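PDB 6LPI: acetolactate synthase isozyme 1 large subunit, which belongs to the thiamine diphosphate-dependent enzyme family and binds thiamine diphosphate, a magnesium ion and flavin-adenine dinucleotide. Local coordinates for residues 20-34 and 46-60. Residues are numbered along the deposited sequence; the frame is centred on the assembly and turned at random.
Sequences VHFLEQQGIKIVTGI and LSQSTQIRHILARHE
Val-31 sits at the middle of a parallel strand pairing: its N donates to Arg-53 O at 2.9 Å and its O accepts from Ile-55 N at 2.8 Å. Arg-53 N to Lys-29 O, Gly-33 N to Ile-55 O and Ala-57 N to Gly-33 O continue the ladder. Thr-32 carries its hydroxyl anti to the backbone N (chi1 173°); buried on the face covered by helix 60-74, OG1 finds its acceptor 3.0 Å away in Ile-55 O, above the carbonyl plane. On the same face, beta-branched Ile-30 lays CG2 against Ile-55 CD1. The His-54 ring packs obliquely on the backbone of Gly-33, and Tyr-43 meets it edge-to-face.

At the other end, Ile-52 bridges helix and strand, CG2 on Val-31 CG2 and CD1 against Leu-23 CB at 3.8 Å. Ser-49 OG donates to the anti lone pair of Glu-24 OE1 (2.9 Å) while accepting from the backbone N of Gln-51 and Ile-52, an ST turn and ST motif that probably steadies the chain entering strand 53-56. Gly-27, with positive phi, closes helix 15-25 in a Schellman motif.

Helix 40-47 is the crossover of this beta-alpha-beta unit, and 53-56 the sheet's outermost strand within this chain. Ile-34 CD1 runs past Ala-57 O and His-59 N to Glu-60 CD (4.2 Å), packing an apolar group beside a carboxylate of the thiamine diphosphate pocket that Asn-90 holds through OE1, and may help limit its movement.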
ATOM      1  N   VAL B  20     -24.263   3.654 -10.673  1.00 58.30           N
ATOM      2  CA  VAL B  20     -24.178   5.023 -10.170  1.00 58.70           C
ATOM      3  C   VAL B  20     -24.964   5.180  -8.877  1.00 55.97           C
ATOM      4  O   VAL B  20     -24.491   5.808  -7.922  1.00 51.78           O
ATOM      5  CB  VAL B  20     -24.668   6.013 -11.243  1.00 59.93           C
ATOM      6  CG1 VAL B  20     -24.661   7.436 -10.684  1.00 58.75           C
ATOM      7  CG2 VAL B  20     -23.771   5.914 -12.463  1.00 57.26           C
ATOM      8  N   HIS B  21     -26.162   4.599  -8.817  1.00 53.67           N
ATOM      9  CA  HIS B  21     -26.986   4.733  -7.623  1.00 55.04           C
ATOM     10  C   HIS B  21     -26.305   4.109  -6.415  1.00 66.83           C
ATOM     11  O   HIS B  21     -26.256   4.706  -5.330  1.00 67.45           O
ATOM     12  CB  HIS B  21     -28.337   4.082  -7.878  1.00 56.74           C
ATOM     13  CG  HIS B  21     -29.270   4.152  -6.717  1.00 78.40           C
ATOM     14  ND1 HIS B  21     -29.955   3.054  -6.243  1.00 75.85           N
ATOM     15  CD2 HIS B  21     -29.651   5.197  -5.944  1.00 76.19           C
ATOM     16  CE1 HIS B  21     -30.717   3.418  -5.228  1.00 77.13           C
ATOM     17  NE2 HIS B  21     -30.548   4.712  -5.024  1.00 80.29           N
ATOM     18  N   PHE B  22     -25.732   2.921  -6.605  1.00 64.60           N
ATOM     19  CA  PHE B  22     -25.008   2.243  -5.541  1.00 52.50           C
ATOM     20  C   PHE B  22     -23.833   3.090  -5.076  1.00 54.32           C
ATOM     21  O   PHE B  22     -23.612   3.262  -3.866  1.00 60.78           O
ATOM     22  CB  PHE B  22     -24.555   0.871  -6.050  1.00 52.50           C
ATOM     23  CG  PHE B  22     -23.764   0.052  -5.047  1.00 56.50           C
ATOM     24  CD1 PHE B  22     -22.380   0.211  -4.920  1.00 52.30           C
ATOM     25  CD2 PHE B  22     -24.398  -0.902  -4.257  1.00 56.34           C
ATOM     26  CE1 PHE B  22     -21.659  -0.541  -3.994  1.00 52.38           C
ATOM     27  CE2 PHE B  22     -23.671  -1.662  -3.329  1.00 49.72           C
ATOM     28  CZ  PHE B  22     -22.312  -1.481  -3.198  1.00 49.53           C
ATOM     29  N   LEU B  23     -23.072   3.645  -6.028  1.00 52.24           N
ATOM     30  CA  LEU B  23     -21.945   4.500  -5.662  1.00 49.95           C
ATOM     31  C   LEU B  23     -22.419   5.703  -4.855  1.00 53.76           C
ATOM     32  O   LEU B  23     -21.764   6.107  -3.886  1.00 52.56           O
ATOM     33  CB  LEU B  23     -21.179   4.942  -6.906  1.00 46.78           C
ATOM     34  CG  LEU B  23     -20.438   3.808  -7.614  1.00 54.40           C
ATOM     35  CD1 LEU B  23     -19.570   4.352  -8.741  1.00 54.83           C
ATOM     36  CD2 LEU B  23     -19.606   2.992  -6.630  1.00 58.72           C
ATOM     37  N   GLU B  24     -23.556   6.297  -5.240  1.00 52.16           N
ATOM     38  CA  GLU B  24     -24.099   7.384  -4.436  1.00 60.02           C
ATOM     39  C   GLU B  24     -24.373   6.912  -3.021  1.00 63.43           C
ATOM     40  O   GLU B  24     -23.897   7.516  -2.050  1.00 61.15           O
ATOM     41  CB  GLU B  24     -25.407   7.927  -5.030  1.00 58.43           C
ATOM     42  CG  GLU B  24     -25.295   8.730  -6.317  1.00 66.41           C
ATOM     43  CD  GLU B  24     -26.646   9.074  -6.891  1.00 77.18           C
ATOM     44  OE1 GLU B  24     -26.707   9.937  -7.798  1.00 83.60           O
ATOM     45  OE2 GLU B  24     -27.643   8.478  -6.429  1.00 84.39           O
ATOM     46  N   GLN B  25     -25.038   5.762  -2.890  1.00 61.19           N
ATOM     47  CA  GLN B  25     -25.400   5.286  -1.564  1.00 62.43           C
ATOM     48  C   GLN B  25     -24.202   4.832  -0.738  1.00 59.80           C
ATOM     49  O   GLN B  25     -24.346   4.654   0.475  1.00 60.50           O
ATOM     50  CB  GLN B  25     -26.448   4.180  -1.684  1.00 68.14           C
ATOM     51  CG  GLN B  25     -27.784   4.680  -2.232  1.00 80.63           C
ATOM     52  CD  GLN B  25     -28.257   5.952  -1.532  1.00 90.86           C
ATOM     53  OE1 GLN B  25     -28.461   5.965  -0.316  1.00100.17           O
ATOM     54  NE2 GLN B  25     -28.467   7.022  -2.307  1.00 87.82           N
ATOM     55  N   GLN B  26     -23.024   4.677  -1.333  1.00 57.34           N
ATOM     56  CA  GLN B  26     -21.829   4.487  -0.522  1.00 53.88           C
ATOM     57  C   GLN B  26     -21.156   5.809  -0.172  1.00 66.07           C
ATOM     58  O   GLN B  26     -20.060   5.801   0.396  1.00 75.41           O
ATOM     59  CB  GLN B  26     -20.813   3.594  -1.233  1.00 48.56           C
ATOM     60  CG  GLN B  26     -21.295   2.216  -1.596  1.00 58.38           C
ATOM     61  CD  GLN B  26     -21.787   1.442  -0.404  1.00 68.10           C
ATOM     62  OE1 GLN B  26     -21.050   1.229   0.569  1.00 68.48           O
ATOM     63  NE2 GLN B  26     -23.030   0.975  -0.483  1.00 72.58           N
ATOM     64  N   GLY B  27     -21.793   6.943  -0.473  1.00 64.39           N
ATOM     65  CA  GLY B  27     -21.235   8.231  -0.116  1.00 57.05           C
ATOM     66  C   GLY B  27     -20.153   8.762  -1.034  1.00 56.16           C
ATOM     67  O   GLY B  27     -19.552   9.788  -0.713  1.00 65.39           O
ATOM     68  N   ILE B  28     -19.867   8.104  -2.160  1.00 50.70           N
ATOM     69  CA  ILE B  28     -18.851   8.616  -3.071  1.00 54.33           C
ATOM     70  C   ILE B  28     -19.261   9.991  -3.589  1.00 64.24           C
ATOM     71  O   ILE B  28     -20.382  10.189  -4.076  1.00 73.64           O
ATOM     72  CB  ILE B  28     -18.604   7.611  -4.210  1.00 54.76           C
ATOM     73  CG1 ILE B  28     -17.788   6.418  -3.712  1.00 51.31           C
ATOM     74  CG2 ILE B  28     -17.897   8.256  -5.366  1.00 58.16           C
ATOM     75  CD1 ILE B  28     -18.607   5.284  -3.201  1.00 55.77           C
ATOM     76  N   LYS B  29     -18.359  10.965  -3.449  1.00 64.58           N
ATOM     77  CA  LYS B  29     -18.567  12.313  -3.973  1.00 63.73           C
ATOM     78  C   LYS B  29     -17.714  12.595  -5.198  1.00 61.00           C
ATOM     79  O   LYS B  29     -18.057  13.482  -5.980  1.00 65.86           O
ATOM     80  CB  LYS B  29     -18.283  13.364  -2.874  1.00 65.72           C
ATOM     81  CG  LYS B  29     -17.910  14.784  -3.332  1.00 79.53           C
ATOM     82  CD  LYS B  29     -17.254  15.609  -2.195  1.00 89.00           C
ATOM     83  CE  LYS B  29     -16.186  16.600  -2.714  1.00 89.31           C
ATOM     84  NZ  LYS B  29     -14.900  16.611  -1.923  1.00 83.68           N
ATOM     85  N   ILE B  30     -16.640  11.834  -5.400  1.00 61.83           N
ATOM     86  CA  ILE B  30     -15.706  12.014  -6.505  1.00 55.86           C
ATOM     87  C   ILE B  30     -15.386  10.663  -7.112  1.00 49.41           C
ATOM     88  O   ILE B  30     -15.230   9.667  -6.403  1.00 57.63           O
ATOM     89  CB  ILE B  30     -14.418  12.734  -6.044  1.00 62.84           C
ATOM     90  CG1 ILE B  30     -14.738  14.060  -5.348  1.00 66.36           C
ATOM     91  CG2 ILE B  30     -13.372  12.836  -7.149  1.00 65.79           C
ATOM     92  CD1 ILE B  30     -13.522  14.728  -4.748  1.00 68.18           C
ATOM     93  N   VAL B  31     -15.269  10.635  -8.431  1.00 50.04           N
ATOM     94  CA  VAL B  31     -14.894   9.435  -9.168  1.00 58.46           C
ATOM     95  C   VAL B  31     -13.966   9.858 -10.295  1.00 61.85           C
ATOM     96  O   VAL B  31     -14.228  10.849 -10.979  1.00 58.75           O
ATOM     97  CB  VAL B  31     -16.158   8.715  -9.696  1.00 54.65           C
ATOM     98  CG1 VAL B  31     -15.861   7.917 -10.946  1.00 53.78           C
ATOM     99  CG2 VAL B  31     -16.729   7.827  -8.618  1.00 46.01           C
ATOM    100  N   THR B  32     -12.914   9.092 -10.543  1.00 40.31           N
ATOM    101  CA  THR B  32     -11.971   9.560 -11.543  1.00 53.13           C
ATOM    102  C   THR B  32     -11.706   8.461 -12.553  1.00 51.71           C
ATOM    103  O   THR B  32     -11.496   7.307 -12.182  1.00 47.45           O
ATOM    104  CB  THR B  32     -10.652  10.024 -10.900  1.00 52.89           C
ATOM    105  OG1 THR B  32      -9.699  10.321 -11.924  1.00 62.46           O
ATOM    106  CG2 THR B  32     -10.084   8.940 -10.044  1.00 48.90           C
ATOM    107  N   GLY B  33     -11.719   8.827 -13.825  1.00 53.92           N
ATOM    108  CA  GLY B  33     -11.480   7.847 -14.859  1.00 48.95           C
ATOM    109  C   GLY B  33     -11.334   8.483 -16.220  1.00 46.41           C
ATOM    110  O   GLY B  33     -11.067   9.679 -16.343  1.00 55.10           O
ATOM    111  N   ILE B  34     -11.475   7.651 -17.242  1.00 38.20           N
ATOM    112  CA  ILE B  34     -11.460   8.085 -18.634  1.00 38.90           C
ATOM    113  C   ILE B  34     -12.466   7.281 -19.450  1.00 50.04           C
ATOM    114  O   ILE B  34     -12.438   6.038 -19.441  1.00 42.11           O
ATOM    115  CB  ILE B  34     -10.063   7.956 -19.257  1.00 38.20           C
ATOM    116  CG1 ILE B  34      -9.027   8.797 -18.506  1.00 44.51           C
ATOM    117  CG2 ILE B  34     -10.138   8.211 -20.766  1.00 39.04           C
ATOM    118  CD1 ILE B  34      -7.669   8.832 -19.181  1.00 48.18           C
ATOM    119  N   LEU B  46     -23.728   8.391 -15.295  1.00 56.97           N
ATOM    120  CA  LEU B  46     -22.983   9.239 -14.389  1.00 58.34           C
ATOM    121  C   LEU B  46     -23.186  10.709 -14.715  1.00 58.45           C
ATOM    122  O   LEU B  46     -23.133  11.551 -13.805  1.00 56.67           O
ATOM    123  CB  LEU B  46     -21.510   8.844 -14.425  1.00 48.55           C
ATOM    124  CG  LEU B  46     -20.628   9.586 -13.446  1.00 48.91           C
ATOM    125  CD1 LEU B  46     -21.047   9.117 -12.074  1.00 48.90           C
ATOM    126  CD2 LEU B  46     -19.148   9.250 -13.694  1.00 49.25           C
ATOM    127  N   SER B  47     -23.514  11.033 -15.970  1.00 54.21           N
ATOM    128  CA  SER B  47     -23.769  12.432 -16.271  1.00 58.95           C
ATOM    129  C   SER B  47     -24.924  12.975 -15.450  1.00 63.74           C
ATOM    130  O   SER B  47     -24.944  14.173 -15.151  1.00 58.77           O
ATOM    131  CB  SER B  47     -24.028  12.616 -17.760  1.00 63.97           C
ATOM    132  OG  SER B  47     -25.281  12.071 -18.125  1.00 81.12           O
ATOM    133  N   GLN B  48     -25.843  12.102 -15.026  1.00 71.17           N
ATOM    134  CA  GLN B  48     -27.091  12.477 -14.370  1.00 65.98           C
ATOM    135  C   GLN B  48     -26.982  12.601 -12.857  1.00 66.79           C
ATOM    136  O   GLN B  48     -27.944  13.045 -12.226  1.00 62.91           O
ATOM    137  CB  GLN B  48     -28.170  11.442 -14.676  1.00 72.32           C
ATOM    138  CG  GLN B  48     -28.933  11.643 -15.959  1.00 86.02           C
ATOM    139  CD  GLN B  48     -29.633  10.366 -16.386  1.00100.66           C
ATOM    140  OE1 GLN B  48     -30.075  10.241 -17.528  1.00105.90           O
ATOM    141  NE2 GLN B  48     -29.725   9.403 -15.477  1.00109.04           N
ATOM    142  N   SER B  49     -25.875  12.169 -12.255  1.00 63.66           N
ATOM    143  CA  SER B  49     -25.742  12.207 -10.805  1.00 61.55           C
ATOM    144  C   SER B  49     -25.615  13.651 -10.351  1.00 60.59           C
ATOM    145  O   SER B  49     -24.854  14.431 -10.927  1.00 67.13           O
ATOM    146  CB  SER B  49     -24.529  11.386 -10.353  1.00 64.21           C
ATOM    147  OG  SER B  49     -24.399  11.321  -8.933  1.00 56.58           O
ATOM    148  N   THR B  50     -26.408  14.027  -9.364  1.00 69.97           N
ATOM    149  CA  THR B  50     -26.235  15.314  -8.706  1.00 71.72           C
ATOM    150  C   THR B  50     -25.253  15.264  -7.542  1.00 70.68           C
ATOM    151  O   THR B  50     -25.030  16.292  -6.892  1.00 78.60           O
ATOM    152  CB  THR B  50     -27.588  15.857  -8.235  1.00 71.14           C
ATOM    153  OG1 THR B  50     -27.413  17.203  -7.808  1.00 79.85           O
ATOM    154  CG2 THR B  50     -28.128  15.052  -7.070  1.00 69.02           C
ATOM    155  N   GLN B  51     -24.704  14.092  -7.239  1.00 61.34           N
ATOM    156  CA  GLN B  51     -23.859  13.884  -6.071  1.00 66.65           C
ATOM    157  C   GLN B  51     -22.410  13.557  -6.420  1.00 63.78           C
ATOM    158  O   GLN B  51     -21.506  13.916  -5.661  1.00 65.53           O
ATOM    159  CB  GLN B  51     -24.423  12.753  -5.200  1.00 68.44           C
ATOM    160  CG  GLN B  51     -23.497  12.318  -4.082  1.00 77.01           C
ATOM    161  CD  GLN B  51     -24.146  11.389  -3.082  1.00 92.52           C
ATOM    162  OE1 GLN B  51     -25.229  10.852  -3.317  1.00 96.33           O
ATOM    163  NE2 GLN B  51     -23.466  11.171  -1.961  1.00103.07           N
ATOM    164  N   ILE B  52     -22.161  12.885  -7.544  1.00 59.57           N
ATOM    165  CA  ILE B  52     -20.833  12.391  -7.889  1.00 59.61           C
ATOM    166  C   ILE B  52     -20.278  13.241  -9.025  1.00 59.69           C
ATOM    167  O   ILE B  52     -20.841  13.270 -10.128  1.00 65.06           O
ATOM    168  CB  ILE B  52     -20.870  10.893  -8.252  1.00 61.74           C
ATOM    169  CG1 ILE B  52     -21.520  10.095  -7.126  1.00 51.94           C
ATOM    170  CG2 ILE B  52     -19.489  10.346  -8.513  1.00 48.93           C
ATOM    171  CD1 ILE B  52     -21.693   8.639  -7.444  1.00 50.52           C
ATOM    172  N   ARG B  53     -19.183  13.947  -8.747  1.00 52.67           N
ATOM    173  CA  ARG B  53     -18.376  14.595  -9.776  1.00 62.18           C
ATOM    174  C   ARG B  53     -17.338  13.607 -10.320  1.00 64.65           C
ATOM    175  O   ARG B  53     -16.857  12.708  -9.615  1.00 60.68           O
ATOM    176  CB  ARG B  53     -17.675  15.851  -9.231  1.00 64.83           C
ATOM    177  CG  ARG B  53     -16.396  16.279  -9.981  1.00 65.91           C
ATOM    178  CD  ARG B  53     -15.755  17.554  -9.416  1.00 65.17           C
ATOM    179  NE  ARG B  53     -15.760  17.587  -7.956  1.00 67.69           N
ATOM    180  CZ  ARG B  53     -14.908  18.304  -7.227  1.00 75.48           C
ATOM    181  NH1 ARG B  53     -13.983  19.044  -7.833  1.00 76.15           N
ATOM    182  NH2 ARG B  53     -14.979  18.284  -5.895  1.00 77.54           N
ATOM    183  N   HIS B  54     -17.023  13.764 -11.602  1.00 62.07           N
ATOM    184  CA  HIS B  54     -16.089  12.897 -12.309  1.00 53.08           C
ATOM    185  C   HIS B  54     -14.875  13.719 -12.717  1.00 58.65           C
ATOM    186  O   HIS B  54     -15.016  14.709 -13.431  1.00 70.38           O
ATOM    187  CB  HIS B  54     -16.728  12.282 -13.556  1.00 51.89           C
ATOM    188  CG  HIS B  54     -15.728  11.739 -14.524  1.00 56.96           C
ATOM    189  ND1 HIS B  54     -15.226  10.459 -14.428  1.00 54.77           N
ATOM    190  CD2 HIS B  54     -15.094  12.319 -15.573  1.00 55.51           C
ATOM    191  CE1 HIS B  54     -14.343  10.266 -15.389  1.00 51.34           C
ATOM    192  NE2 HIS B  54     -14.246  11.377 -16.099  1.00 50.34           N
ATOM    193  N   ILE B  55     -13.687  13.302 -12.296  1.00 60.95           N
ATOM    194  CA  ILE B  55     -12.429  13.911 -12.728  1.00 58.46           C
ATOM    195  C   ILE B  55     -11.787  13.095 -13.851  1.00 59.90           C
ATOM    196  O   ILE B  55     -11.549  11.880 -13.717  1.00 49.33           O
ATOM    197  CB  ILE B  55     -11.483  14.123 -11.535  1.00 57.26           C
ATOM    198  CG1 ILE B  55     -11.979  15.311 -10.697  1.00 65.12           C
ATOM    199  CG2 ILE B  55     -10.070  14.373 -12.003  1.00 48.11           C
ATOM    200  CD1 ILE B  55     -13.075  15.029  -9.735  1.00 69.74           C
ATOM    201  N   LEU B  56     -11.527  13.781 -14.966  1.00 63.14           N
ATOM    202  CA  LEU B  56     -10.953  13.202 -16.175  1.00 53.70           C
ATOM    203  C   LEU B  56      -9.432  13.219 -16.066  1.00 57.98           C
ATOM    204  O   LEU B  56      -8.798  14.281 -16.143  1.00 52.72           O
ATOM    205  CB  LEU B  56     -11.421  13.954 -17.415  1.00 44.14           C
ATOM    206  CG  LEU B  56     -10.995  13.445 -18.785  1.00 47.81           C
ATOM    207  CD1 LEU B  56     -11.309  11.955 -18.915  1.00 56.29           C
ATOM    208  CD2 LEU B  56     -11.682  14.234 -19.876  1.00 45.16           C
ATOM    209  N   ALA B  57      -8.854  12.053 -15.817  1.00 66.14           N
ATOM    210  CA  ALA B  57      -7.416  11.911 -15.854  1.00 54.66           C
ATOM    211  C   ALA B  57      -6.925  12.012 -17.296  1.00 53.38           C
ATOM    212  O   ALA B  57      -7.696  12.073 -18.263  1.00 40.35           O
ATOM    213  CB  ALA B  57      -7.005  10.566 -15.254  1.00 49.68           C
ATOM    214  N   ARG B  58      -5.613  12.046 -17.438  1.00 44.59           N
ATOM    215  CA  ARG B  58      -5.007  12.016 -18.754  1.00 46.90           C
ATOM    216  C   ARG B  58      -4.382  10.672 -19.072  1.00 45.81           C
ATOM    217  O   ARG B  58      -3.924  10.464 -20.195  1.00 52.84           O
ATOM    218  CB  ARG B  58      -3.966  13.129 -18.875  1.00 45.18           C
ATOM    219  CG  ARG B  58      -4.499  14.348 -19.579  1.00 51.56           C
ATOM    220  CD  ARG B  58      -5.227  15.256 -18.638  1.00 49.13           C
ATOM    221  NE  ARG B  58      -5.658  16.431 -19.363  1.00 62.75           N
ATOM    222  CZ  ARG B  58      -6.698  17.171 -19.013  1.00 74.84           C
ATOM    223  NH1 ARG B  58      -7.409  16.852 -17.933  1.00 77.00           N
ATOM    224  NH2 ARG B  58      -7.011  18.235 -19.739  1.00 75.95           N
ATOM    225  N   HIS B  59      -4.378   9.748 -18.127  1.00 47.26           N
ATOM    226  CA  HIS B  59      -3.820   8.431 -18.373  1.00 51.07           C
ATOM    227  C   HIS B  59      -4.404   7.563 -17.277  1.00 55.11           C
ATOM    228  O   HIS B  59      -4.510   8.012 -16.129  1.00 58.35           O
ATOM    229  CB  HIS B  59      -2.277   8.442 -18.292  1.00 46.49           C
ATOM    230  CG  HIS B  59      -1.625   7.140 -18.651  1.00 50.30           C
ATOM    231  ND1 HIS B  59      -1.690   6.018 -17.851  1.00 51.64           N
ATOM    232  CD2 HIS B  59      -0.858   6.797 -19.714  1.00 50.41           C
ATOM    233  CE1 HIS B  59      -1.026   5.029 -18.423  1.00 47.60           C
ATOM    234  NE2 HIS B  59      -0.509   5.476 -19.555  1.00 51.08           N
ATOM    235  N   GLU B  60      -4.824   6.344 -17.631  1.00 45.07           N
ATOM    236  CA  GLU B  60      -5.597   5.590 -16.656  1.00 46.61           C
ATOM    237  C   GLU B  60      -4.739   5.244 -15.446  1.00 45.16           C
ATOM    238  O   GLU B  60      -5.259   5.171 -14.326  1.00 43.67           O
ATOM    239  CB  GLU B  60      -6.216   4.345 -17.296  1.00 51.46           C
ATOM    240  CG  GLU B  60      -7.315   4.650 -18.341  1.00 55.99           C
ATOM    241  CD  GLU B  60      -6.765   4.815 -19.760  1.00 56.59           C
ATOM    242  OE1 GLU B  60      -5.526   4.988 -19.894  1.00 62.55           O
ATOM    243  OE2 GLU B  60      -7.557   4.758 -20.736  1.00 47.10           O
TER